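Local coordinates for protein aldehyde dehydrogenase (Burkholderia cenocepacia, PDB 4O6R) that probably oxidises aldehydes with NAD(P)+ as cofactor, and binds adenosine monophosphate in its nucleotide pocket, at residues S182-L187 with P330-Q335. Numbering follows the deposited sequence.
Sequences SEITPL and PLTSKQ. With AMP (adenosine monophosphate), chain E.
With OG1 beside the backbone N (chi1 -64°) and CG2 therefore anti to that N, Thr332 reaches its methyl across to Ile184 and Thr185. Ile184 likewise carries CG2 anti to its own N, while in Thr185 OG1 lies between N and the carbonyl carbon (chi1 58°), which puts CG2 anti to the carbonyl carbon. Three methyls therefore meet: CG2 of Thr332 lies 3.6 Å from CG2 of Thr185, the two threonine side chains crossing at about a right angle, and 3.8 Å from CG2 of Ile184. Beta-branched residues suit this place, since each holds a methyl close to the backbone. Threonine adds a hydroxyl: Thr332 OG1 is hydrogen-bonded to the backbone O of Thr98, so the buried polar atom is satisfied while the methyl packs. Trp156 touches both threonines.

Segment 182-187 is braced from within by an ST turn, in which Ile184 N donates to Ser182 OG (3.0 Å). Within this turn, Glu183 OE1 accepts a weak hydrogen bond from O2' of AMP (3.3 Å) and forms a salt bridge with Lys180, which probably favours the charged carboxylate. Beyond Thr332, Ser333 is the N-cap of helix 334-349. Van der Waals contact alone joins the segments, so the fit depends on methyl shape, while Glu183 and Thr332 OG1 find their polar partners elsewhere.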
loop_
_atom_site.group_PDB
_atom_site.type_symbol
_atom_site.label_atom_id
_atom_site.label_comp_id
_atom_site.label_asym_id
_atom_site.label_seq_id
_atom_site.Cartn_x
_atom_site.Cartn_y
_atom_site.Cartn_z
ATOM N N SER A 182 -10.542 2.029 33.449
ATOM C CA SER A 182 -10.501 2.840 34.646
ATOM C C SER A 182 -11.427 2.285 35.686
ATOM O O SER A 182 -12.599 1.961 35.399
ATOM C CB SER A 182 -10.957 4.268 34.364
ATOM O OG SER A 182 -10.945 4.973 35.572
ATOM N N GLU A 183 -10.918 2.201 36.912
ATOM C CA GLU A 183 -11.722 1.752 38.044
ATOM C C GLU A 183 -12.760 2.796 38.436
ATOM O O GLU A 183 -13.689 2.479 39.151
ATOM C CB GLU A 183 -10.837 1.374 39.249
ATOM C CG GLU A 183 -10.163 2.525 39.972
ATOM C CD GLU A 183 -8.947 3.110 39.281
ATOM O OE1 GLU A 183 -8.584 2.739 38.128
ATOM O OE2 GLU A 183 -8.327 3.960 39.956
ATOM N N ILE A 184 -12.586 4.033 37.953
ATOM C CA ILE A 184 -13.570 5.110 38.162
ATOM C C ILE A 184 -14.840 4.874 37.335
ATOM O O ILE A 184 -15.938 5.259 37.775
ATOM C CB ILE A 184 -12.994 6.514 37.787
ATOM C CG1 ILE A 184 -11.655 6.790 38.485
ATOM C CG2 ILE A 184 -13.987 7.621 38.130
ATOM C CD1 ILE A 184 -11.659 6.472 39.946
ATOM N N THR A 185 -14.690 4.297 36.134
ATOM C CA THR A 185 -15.802 4.136 35.197
ATOM C C THR A 185 -15.715 2.784 34.489
ATOM O O THR A 185 -15.488 2.733 33.276
ATOM C CB THR A 185 -15.764 5.227 34.099
ATOM O OG1 THR A 185 -14.505 5.166 33.395
ATOM C CG2 THR A 185 -15.948 6.585 34.691
ATOM N N PRO A 186 -15.829 1.676 35.239
ATOM C CA PRO A 186 -15.535 0.369 34.625
ATOM C C PRO A 186 -16.757 -0.320 34.023
ATOM O O PRO A 186 -16.638 -1.375 33.419
ATOM C CB PRO A 186 -15.062 -0.457 35.818
ATOM C CG PRO A 186 -15.880 0.075 36.949
ATOM C CD PRO A 186 -15.894 1.574 36.708
ATOM N N LEU A 187 -17.933 0.231 34.239
ATOM C CA LEU A 187 -19.139 -0.588 34.081
ATOM C C LEU A 187 -19.491 -0.942 32.620
ATOM O O LEU A 187 -19.838 -2.094 32.316
ATOM C CB LEU A 187 -20.305 0.066 34.795
ATOM C CG LEU A 187 -20.120 0.194 36.312
ATOM C CD1 LEU A 187 -21.277 0.930 36.928
ATOM C CD2 LEU A 187 -19.968 -1.177 36.961
ATOM N N PRO A 330 -21.815 16.606 34.893
ATOM C CA PRO A 330 -20.765 16.880 35.834
ATOM C C PRO A 330 -19.455 16.320 35.336
ATOM O O PRO A 330 -19.455 15.522 34.398
ATOM C CB PRO A 330 -21.219 16.105 37.075
ATOM C CG PRO A 330 -21.930 14.932 36.512
ATOM C CD PRO A 330 -22.604 15.423 35.272
ATOM N N LEU A 331 -18.364 16.693 35.993
ATOM C CA LEU A 331 -17.086 16.015 35.798
ATOM C C LEU A 331 -17.142 14.619 36.400
ATOM O O LEU A 331 -18.000 14.324 37.218
ATOM C CB LEU A 331 -15.952 16.807 36.426
ATOM C CG LEU A 331 -15.855 18.265 35.983
ATOM C CD1 LEU A 331 -14.569 18.896 36.470
ATOM C CD2 LEU A 331 -15.928 18.388 34.486
ATOM N N THR A 332 -16.246 13.745 35.972
ATOM C CA THR A 332 -16.369 12.337 36.322
ATOM C C THR A 332 -15.991 12.023 37.814
ATOM O O THR A 332 -16.503 11.059 38.403
ATOM C CB THR A 332 -15.601 11.466 35.305
ATOM O OG1 THR A 332 -16.196 11.601 33.996
ATOM C CG2 THR A 332 -15.635 10.042 35.682
ATOM N N SER A 333 -15.131 12.828 38.433
ATOM C CA SER A 333 -14.724 12.552 39.807
ATOM C C SER A 333 -14.537 13.803 40.621
ATOM O O SER A 333 -14.211 14.866 40.081
ATOM C CB SER A 333 -13.418 11.760 39.831
ATOM O OG SER A 333 -12.335 12.625 39.542
ATOM N N LYS A 334 -14.724 13.657 41.928
ATOM C CA LYS A 334 -14.489 14.730 42.874
ATOM C C LYS A 334 -13.074 15.313 42.729
ATOM O O LYS A 334 -12.888 16.521 42.690
ATOM C CB LYS A 334 -14.753 14.227 44.301
ATOM C CG LYS A 334 -14.544 15.245 45.421
ATOM C CD LYS A 334 -15.305 16.536 45.153
ATOM C CE LYS A 334 -15.289 17.476 46.358
ATOM N NZ LYS A 334 -15.550 18.874 45.886
ATOM N N GLN A 335 -12.092 14.441 42.582
ATOM C CA GLN A 335 -10.702 14.863 42.482
ATOM C C GLN A 335 -10.458 15.746 41.277
ATOM O O GLN A 335 -9.724 16.735 41.350
ATOM C CB GLN A 335 -9.779 13.653 42.429
ATOM C CG GLN A 335 -9.764 12.879 43.740
ATOM C CD GLN A 335 -10.860 11.816 43.893
ATOM O OE1 GLN A 335 -11.864 11.795 43.179
ATOM N NE2 GLN A 335 -10.666 10.934 44.880
HETATM P P AMP E . -3.477 8.391 34.700
HETATM O O1P AMP E . -2.821 8.898 33.461
HETATM O O2P AMP E . -2.449 8.001 35.784
HETATM O O3P AMP E . -4.653 9.273 35.154
HETATM O "O5'" AMP E . -4.238 6.966 34.360
HETATM C "C5'" AMP E . -4.935 6.514 33.166
HETATM C "C4'" AMP E . -5.098 4.969 33.295
HETATM O "O4'" AMP E . -3.839 4.413 33.722
HETATM C "C3'" AMP E . -6.113 4.443 34.319
HETATM O "O3'" AMP E . -6.852 3.252 33.895
HETATM C "C2'" AMP E . -5.234 4.192 35.555
HETATM O "O2'" AMP E . -5.763 3.296 36.559
HETATM C "C1'" AMP E . -3.922 3.695 34.953
HETATM N N9 AMP E . -2.696 3.877 35.803
HETATM C C8 AMP E . -2.500 4.760 36.829
HETATM N N7 AMP E . -1.255 4.595 37.385
HETATM C C5 AMP E . -0.612 3.601 36.713
HETATM C C6 AMP E . 0.716 2.918 36.745
HETATM N N6 AMP E . 1.662 3.251 37.633
HETATM N N1 AMP E . 0.995 1.938 35.867
HETATM C C2 AMP E . 0.071 1.572 34.966
HETATM N N3 AMP E . -1.157 2.131 34.881
HETATM C C4 AMP E . -1.570 3.130 35.689
#